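Local coordinates for uncharacterized protein Tm1382 (PDB 3E57) that is of unknown function but, as a member of the Nudix family, probably hydrolyses a nucleoside diphosphate linked to another moiety, at residues E16-F30 / F47-A60. Residues are numbered along the deposited sequence; the frame is centred on the assembly and turned at random.
Sequences ERILVVKTEDFLKEF and FLDQYGFFRERDEA
The ring of F47 takes the edge of F30 on one face in a T-shaped stack, planes 69° apart, with F30 CE2 over its centre, 3.6 Å from F47 CG. At the rim of F47, near the ring plane, lies D25 O. With CG turned opposite the backbone N (chi1 164°), F47 drops as a knob into the hole formed by D25, F26, E29 and F30, while V21 CG1 reaches F47 CE2 at 3.7 Å. Replacing F47 by an alanine would probably leave this hole in helix 23-30 unfilled and the F30 edge without its aromatic face. The D25 carboxylate lies obliquely against Y51, D25 CG 3.3 Å from Y51 CD1. F53 carries V20 CG2 on one face, a CH-pi contact 3.6 Å from the ring centroid; the R55 guanidinium lies against F53 CD1, and Y51 O and a water sit at the ring edge. F54 receives L19 CD1 over a face, 4.2 Å from its centroid, and touches A118 of helix 115-130. Between the F53 and F54 rings, on opposite faces, strands 17-22 and 53-56 pair antiparallel: I18 and R55 exchange two backbone bonds, as do V20 and F53, the straightest being I18 N to R55 O (2.7 Å, 174°). Strand 17-22 also pairs with 66-77, tying 53-56 into the mixed sheet; F26 and F30 rest on strand 131-145. The water links the helices, accepting from K22 N and donating to D25 OD2 and Y51 O. At the other end R57 N binds E16 O at 3.2 Å, and R57 NH1 makes a weak, forked salt bridge to E16, carboxylate and guanidinium planes steeply turned. R17 NH1 comes within 3.5 Å of R55 NH1, but R17 NH2 pairs with E109, which probably eases the repulsion. Thus F47 packing joins the helices, backbone bonds and CH-pi contacts the strands, and weaker charge pairing the exposed end.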
loop_
_atom_site.group_PDB
_atom_site.type_symbol
_atom_site.label_atom_id
_atom_site.label_comp_id
_atom_site.label_asym_id
_atom_site.label_seq_id
_atom_site.Cartn_x
_atom_site.Cartn_y
_atom_site.Cartn_z
ATOM N N GLU B 16 -17.078 -10.803 -24.295
ATOM C CA GLU B 16 -17.032 -9.909 -23.105
ATOM C C GLU B 16 -15.990 -8.795 -23.284
ATOM O O GLU B 16 -14.798 -9.003 -23.041
ATOM C CB GLU B 16 -16.731 -10.737 -21.848
ATOM C CG GLU B 16 -16.733 -9.941 -20.537
ATOM C CD GLU B 16 -16.366 -10.779 -19.322
ATOM O OE1 GLU B 16 -16.025 -11.969 -19.491
ATOM O OE2 GLU B 16 -16.409 -10.241 -18.191
ATOM N N ARG B 17 -16.443 -7.618 -23.717
ATOM C CA ARG B 17 -15.593 -6.425 -23.752
ATOM C C ARG B 17 -15.731 -5.693 -22.421
ATOM O O ARG B 17 -16.849 -5.433 -21.969
ATOM C CB ARG B 17 -15.982 -5.491 -24.897
ATOM C CG ARG B 17 -15.734 -6.077 -26.291
ATOM C CD ARG B 17 -14.878 -5.148 -27.147
ATOM N NE ARG B 17 -15.513 -3.848 -27.360
ATOM C CZ ARG B 17 -14.870 -2.748 -27.749
ATOM N NH1 ARG B 17 -13.562 -2.766 -27.990
ATOM N NH2 ARG B 17 -15.540 -1.615 -27.906
ATOM N N ILE B 18 -14.603 -5.339 -21.813
ATOM C CA ILE B 18 -14.607 -4.829 -20.434
ATOM C C ILE B 18 -13.892 -3.489 -20.258
ATOM O O ILE B 18 -13.048 -3.120 -21.070
ATOM C CB ILE B 18 -14.057 -5.881 -19.429
ATOM C CG1 ILE B 18 -12.705 -6.465 -19.867
ATOM C CG2 ILE B 18 -15.060 -7.007 -19.254
ATOM C CD1 ILE B 18 -11.518 -5.583 -19.615
ATOM N N LEU B 19 -14.249 -2.767 -19.190
ATOM C CA LEU B 19 -13.741 -1.417 -18.946
ATOM C C LEU B 19 -12.265 -1.434 -18.553
ATOM O O LEU B 19 -11.850 -2.162 -17.636
ATOM C CB LEU B 19 -14.559 -0.708 -17.853
ATOM C CG LEU B 19 -14.209 0.748 -17.498
ATOM C CD1 LEU B 19 -14.431 1.674 -18.689
ATOM C CD2 LEU B 19 -15.020 1.219 -16.300
ATOM N N VAL B 20 -11.490 -0.607 -19.249
ATOM C CA VAL B 20 -10.066 -0.459 -18.992
ATOM C C VAL B 20 -9.669 1.010 -19.045
ATOM O O VAL B 20 -10.421 1.840 -19.540
ATOM C CB VAL B 20 -9.231 -1.262 -20.015
ATOM C CG1 VAL B 20 -9.518 -2.743 -19.881
ATOM C CG2 VAL B 20 -9.512 -0.791 -21.464
ATOM N N VAL B 21 -8.498 1.323 -18.496
ATOM C CA VAL B 21 -7.843 2.609 -18.715
ATOM C C VAL B 21 -6.390 2.352 -19.082
ATOM O O VAL B 21 -5.841 1.312 -18.741
ATOM C CB VAL B 21 -7.897 3.528 -17.476
ATOM C CG1 VAL B 21 -9.321 3.928 -17.167
ATOM C CG2 VAL B 21 -7.245 2.853 -16.269
ATOM N N LYS B 22 -5.780 3.284 -19.809
ATOM C CA LYS B 22 -4.351 3.210 -20.097
ATOM C C LYS B 22 -3.609 3.466 -18.796
ATOM O O LYS B 22 -3.984 4.349 -18.030
ATOM C CB LYS B 22 -3.931 4.235 -21.161
ATOM C CG LYS B 22 -4.497 3.966 -22.555
ATOM C CD LYS B 22 -3.721 4.705 -23.671
ATOM C CE LYS B 22 -3.754 6.234 -23.521
ATOM N NZ LYS B 22 -3.230 6.944 -24.754
ATOM N N THR B 23 -2.568 2.681 -18.544
ATOM C CA THR B 23 -1.754 2.857 -17.357
ATOM C C THR B 23 -1.147 4.258 -17.325
ATOM O O THR B 23 -1.114 4.892 -16.270
ATOM C CB THR B 23 -0.657 1.779 -17.272
ATOM O OG1 THR B 23 -1.261 0.481 -17.316
ATOM C CG2 THR B 23 0.129 1.913 -15.985
ATOM N N GLU B 24 -0.705 4.767 -18.475
ATOM C CA GLU B 24 -0.139 6.120 -18.526
ATOM C C GLU B 24 -1.149 7.187 -18.081
ATOM O O GLU B 24 -0.780 8.121 -17.368
ATOM C CB GLU B 24 0.451 6.453 -19.909
ATOM C CG GLU B 24 -0.534 6.464 -21.071
ATOM C CD GLU B 24 0.145 6.795 -22.405
ATOM O OE1 GLU B 24 0.630 7.941 -22.560
ATOM O OE2 GLU B 24 0.187 5.910 -23.294
ATOM N N ASP B 25 -2.415 7.034 -18.473
ATOM C CA ASP B 25 -3.483 7.951 -18.030
ATOM C C ASP B 25 -3.742 7.825 -16.510
ATOM O O ASP B 25 -3.925 8.825 -15.815
ATOM C CB ASP B 25 -4.784 7.669 -18.780
ATOM C CG ASP B 25 -4.715 8.016 -20.276
ATOM O OD1 ASP B 25 -3.976 8.942 -20.679
ATOM O OD2 ASP B 25 -5.436 7.353 -21.044
ATOM N N PHE B 26 -3.776 6.589 -16.016
ATOM C CA PHE B 26 -3.930 6.326 -14.571
ATOM C C PHE B 26 -2.818 6.991 -13.759
ATOM O O PHE B 26 -3.087 7.778 -12.849
ATOM C CB PHE B 26 -3.983 4.813 -14.299
ATOM C CG PHE B 26 -3.816 4.444 -12.848
ATOM C CD1 PHE B 26 -4.828 4.685 -11.932
ATOM C CD2 PHE B 26 -2.647 3.845 -12.402
ATOM C CE1 PHE B 26 -4.670 4.347 -10.584
ATOM C CE2 PHE B 26 -2.484 3.512 -11.047
ATOM C CZ PHE B 26 -3.495 3.762 -10.154
ATOM N N LEU B 27 -1.569 6.694 -14.101
ATOM C CA LEU B 27 -0.429 7.257 -13.373
ATOM C C LEU B 27 -0.399 8.782 -13.449
ATOM O O LEU B 27 -0.077 9.455 -12.461
ATOM C CB LEU B 27 0.894 6.662 -13.878
ATOM C CG LEU B 27 1.035 5.135 -13.734
ATOM C CD1 LEU B 27 2.227 4.619 -14.550
ATOM C CD2 LEU B 27 1.150 4.695 -12.273
ATOM N N LYS B 28 -0.745 9.332 -14.611
ATOM C CA LYS B 28 -0.813 10.781 -14.773
ATOM C C LYS B 28 -1.858 11.388 -13.834
ATOM O O LYS B 28 -1.608 12.407 -13.189
ATOM C CB LYS B 28 -1.116 11.153 -16.238
ATOM C CG LYS B 28 -1.706 12.563 -16.447
ATOM C CD LYS B 28 -0.875 13.677 -15.791
ATOM C CE LYS B 28 -0.040 14.464 -16.795
ATOM N NZ LYS B 28 0.919 15.319 -16.042
ATOM N N GLU B 29 -3.022 10.760 -13.747
ATOM C CA GLU B 29 -4.091 11.282 -12.903
ATOM C C GLU B 29 -3.813 11.054 -11.411
ATOM O O GLU B 29 -4.007 11.951 -10.588
ATOM C CB GLU B 29 -5.417 10.629 -13.279
ATOM C CG GLU B 29 -6.629 11.336 -12.699
ATOM C CD GLU B 29 -6.857 12.712 -13.306
ATOM O OE1 GLU B 29 -6.544 12.918 -14.502
ATOM O OE2 GLU B 29 -7.343 13.591 -12.569
ATOM N N PHE B 30 -3.365 9.853 -11.068
ATOM C CA PHE B 30 -3.279 9.463 -9.657
ATOM C C PHE B 30 -1.890 9.270 -9.087
ATOM O O PHE B 30 -1.734 9.146 -7.871
ATOM C CB PHE B 30 -4.105 8.211 -9.445
ATOM C CG PHE B 30 -5.557 8.422 -9.705
ATOM C CD1 PHE B 30 -6.311 9.209 -8.854
ATOM C CD2 PHE B 30 -6.168 7.860 -10.816
ATOM C CE1 PHE B 30 -7.664 9.417 -9.091
ATOM C CE2 PHE B 30 -7.514 8.062 -11.059
ATOM C CZ PHE B 30 -8.266 8.842 -10.181
ATOM N N PHE B 47 -12.699 10.659 -14.039
ATOM C CA PHE B 47 -11.535 9.998 -14.638
ATOM C C PHE B 47 -11.948 8.878 -15.583
ATOM O O PHE B 47 -11.392 8.743 -16.679
ATOM C CB PHE B 47 -10.600 9.472 -13.537
ATOM C CG PHE B 47 -9.593 8.482 -14.021
ATOM C CD1 PHE B 47 -8.412 8.906 -14.612
ATOM C CD2 PHE B 47 -9.803 7.118 -13.855
ATOM C CE1 PHE B 47 -7.467 7.989 -15.062
ATOM C CE2 PHE B 47 -8.865 6.204 -14.304
ATOM C CZ PHE B 47 -7.693 6.640 -14.904
ATOM N N LEU B 48 -12.936 8.083 -15.176
ATOM C CA LEU B 48 -13.452 7.006 -16.021
ATOM C C LEU B 48 -14.106 7.545 -17.292
ATOM O O LEU B 48 -13.876 7.030 -18.372
ATOM C CB LEU B 48 -14.470 6.145 -15.263
ATOM C CG LEU B 48 -13.958 5.296 -14.103
ATOM C CD1 LEU B 48 -15.114 4.474 -13.529
ATOM C CD2 LEU B 48 -12.798 4.417 -14.576
ATOM N N ASP B 49 -14.931 8.573 -17.157
ATOM C CA ASP B 49 -15.591 9.152 -18.328
ATOM C C ASP B 49 -14.586 9.761 -19.296
ATOM O O ASP B 49 -14.783 9.699 -20.508
ATOM C CB ASP B 49 -16.632 10.188 -17.913
ATOM C CG ASP B 49 -17.995 9.571 -17.640
ATOM O OD1 ASP B 49 -18.281 8.468 -18.175
ATOM O OD2 ASP B 49 -18.779 10.205 -16.888
ATOM N N GLN B 50 -13.514 10.332 -18.758
ATOM C CA GLN B 50 -12.484 10.984 -19.558
ATOM C C GLN B 50 -11.476 10.010 -20.195
ATOM O O GLN B 50 -11.006 10.236 -21.312
ATOM C CB GLN B 50 -11.762 12.011 -18.702
ATOM C CG GLN B 50 -10.793 12.884 -19.455
ATOM C CD GLN B 50 -10.221 13.986 -18.607
ATOM O OE1 GLN B 50 -10.222 13.909 -17.374
ATOM N NE2 GLN B 50 -9.719 15.026 -19.260
ATOM N N TYR B 51 -11.139 8.928 -19.499
ATOM C CA TYR B 51 -10.091 8.019 -19.972
ATOM C C TYR B 51 -10.530 6.573 -20.198
ATOM O O TYR B 51 -9.809 5.804 -20.824
ATOM C CB TYR B 51 -8.925 8.038 -18.985
ATOM C CG TYR B 51 -8.263 9.383 -18.860
ATOM C CD1 TYR B 51 -7.435 9.868 -19.864
ATOM C CD2 TYR B 51 -8.451 10.166 -17.727
ATOM C CE1 TYR B 51 -6.818 11.100 -19.744
ATOM C CE2 TYR B 51 -7.842 11.396 -17.599
ATOM C CZ TYR B 51 -7.027 11.858 -18.611
ATOM O OH TYR B 51 -6.425 13.082 -18.482
ATOM N N GLY B 52 -11.701 6.205 -19.688
ATOM C CA GLY B 52 -12.172 4.831 -19.777
ATOM C C GLY B 52 -12.576 4.445 -21.187
ATOM O O GLY B 52 -13.088 5.276 -21.942
ATOM N N PHE B 53 -12.318 3.188 -21.538
ATOM C CA PHE B 53 -12.802 2.600 -22.787
ATOM C C PHE B 53 -12.916 1.090 -22.603
ATOM O O PHE B 53 -12.452 0.550 -21.593
ATOM C CB PHE B 53 -11.890 2.965 -23.971
ATOM C CG PHE B 53 -10.470 2.459 -23.849
ATOM C CD1 PHE B 53 -10.036 1.375 -24.603
ATOM C CD2 PHE B 53 -9.565 3.084 -23.002
ATOM C CE1 PHE B 53 -8.731 0.912 -24.502
ATOM C CE2 PHE B 53 -8.256 2.627 -22.898
ATOM C CZ PHE B 53 -7.840 1.538 -23.649
ATOM N N PHE B 54 -13.549 0.408 -23.556
ATOM C CA PHE B 54 -13.769 -1.035 -23.437
ATOM C C PHE B 54 -12.927 -1.836 -24.422
ATOM O O PHE B 54 -12.665 -1.386 -25.535
ATOM C CB PHE B 54 -15.250 -1.367 -23.590
ATOM C CG PHE B 54 -16.109 -0.754 -22.530
ATOM C CD1 PHE B 54 -16.375 -1.438 -21.352
ATOM C CD2 PHE B 54 -16.636 0.515 -22.697
ATOM C CE1 PHE B 54 -17.165 -0.865 -20.359
ATOM C CE2 PHE B 54 -17.426 1.097 -21.709
ATOM C CZ PHE B 54 -17.692 0.402 -20.539
ATOM N N ARG B 55 -12.499 -3.019 -23.984
ATOM C CA ARG B 55 -11.648 -3.914 -24.770
ATOM C C ARG B 55 -11.907 -5.365 -24.381
ATOM O O ARG B 55 -12.326 -5.647 -23.259
ATOM C CB ARG B 55 -10.163 -3.597 -24.543
ATOM C CG ARG B 55 -9.652 -2.333 -25.242
ATOM C CD ARG B 55 -9.680 -2.453 -26.773
ATOM N NE ARG B 55 -9.122 -1.266 -27.436
ATOM C CZ ARG B 55 -9.825 -0.233 -27.911
ATOM N NH1 ARG B 55 -11.153 -0.197 -27.819
ATOM N NH2 ARG B 55 -9.191 0.781 -28.491
ATOM N N GLU B 56 -11.648 -6.274 -25.317
ATOM C CA GLU B 56 -11.777 -7.712 -25.080
ATOM C C GLU B 56 -10.966 -8.139 -23.859
ATOM O O GLU B 56 -9.807 -7.755 -23.723
ATOM C CB GLU B 56 -11.306 -8.487 -26.319
ATOM C CG GLU B 56 -11.248 -10.007 -26.162
ATOM C CD GLU B 56 -12.601 -10.641 -25.893
ATOM O OE1 GLU B 56 -13.634 -10.070 -26.317
ATOM O OE2 GLU B 56 -12.621 -11.730 -25.273
ATOM N N ARG B 57 -11.582 -8.946 -22.996
ATOM C CA ARG B 57 -10.981 -9.366 -21.721
ATOM C C ARG B 57 -9.705 -10.176 -21.917
ATOM O O ARG B 57 -8.685 -9.895 -21.289
ATOM C CB ARG B 57 -11.988 -10.180 -20.898
ATOM C CG ARG B 57 -11.470 -10.650 -19.535
ATOM C CD ARG B 57 -12.604 -11.180 -18.665
ATOM N NE ARG B 57 -12.119 -11.865 -17.464
ATOM C CZ ARG B 57 -12.902 -12.372 -16.507
ATOM N NH1 ARG B 57 -14.229 -12.279 -16.588
ATOM N NH2 ARG B 57 -12.357 -12.975 -15.455
ATOM N N ASP B 58 -9.769 -11.173 -22.795
ATOM C CA ASP B 58 -8.628 -12.054 -23.059
ATOM C C ASP B 58 -7.393 -11.294 -23.546
ATOM O O ASP B 58 -6.262 -11.731 -23.325
ATOM C CB ASP B 58 -9.013 -13.119 -24.092
ATOM C CG ASP B 58 -10.042 -14.105 -23.563
ATOM O OD1 ASP B 58 -9.957 -14.476 -22.371
ATOM O OD2 ASP B 58 -10.931 -14.519 -24.345
ATOM N N GLU B 59 -7.619 -10.160 -24.205
ATOM C CA GLU B 59 -6.540 -9.353 -24.772
ATOM C C GLU B 59 -6.045 -8.254 -23.814
ATOM O O GLU B 59 -5.086 -7.538 -24.129
ATOM C CB GLU B 59 -7.006 -8.750 -26.105
ATOM C CG GLU B 59 -7.493 -9.811 -27.107
ATOM C CD GLU B 59 -8.165 -9.225 -28.338
ATOM O OE1 GLU B 59 -7.735 -8.151 -28.812
ATOM O OE2 GLU B 59 -9.121 -9.852 -28.841
ATOM N N ALA B 60 -6.694 -8.128 -22.655
ATOM C CA ALA B 60 -6.242 -7.220 -21.594
ATOM C C ALA B 60 -5.417 -7.956 -20.529
ATOM O O ALA B 60 -4.565 -7.353 -19.870
ATOM C CB ALA B 60 -7.434 -6.517 -20.960
HETATM O O HOH W 1 -7.365 5.599 -20.918
#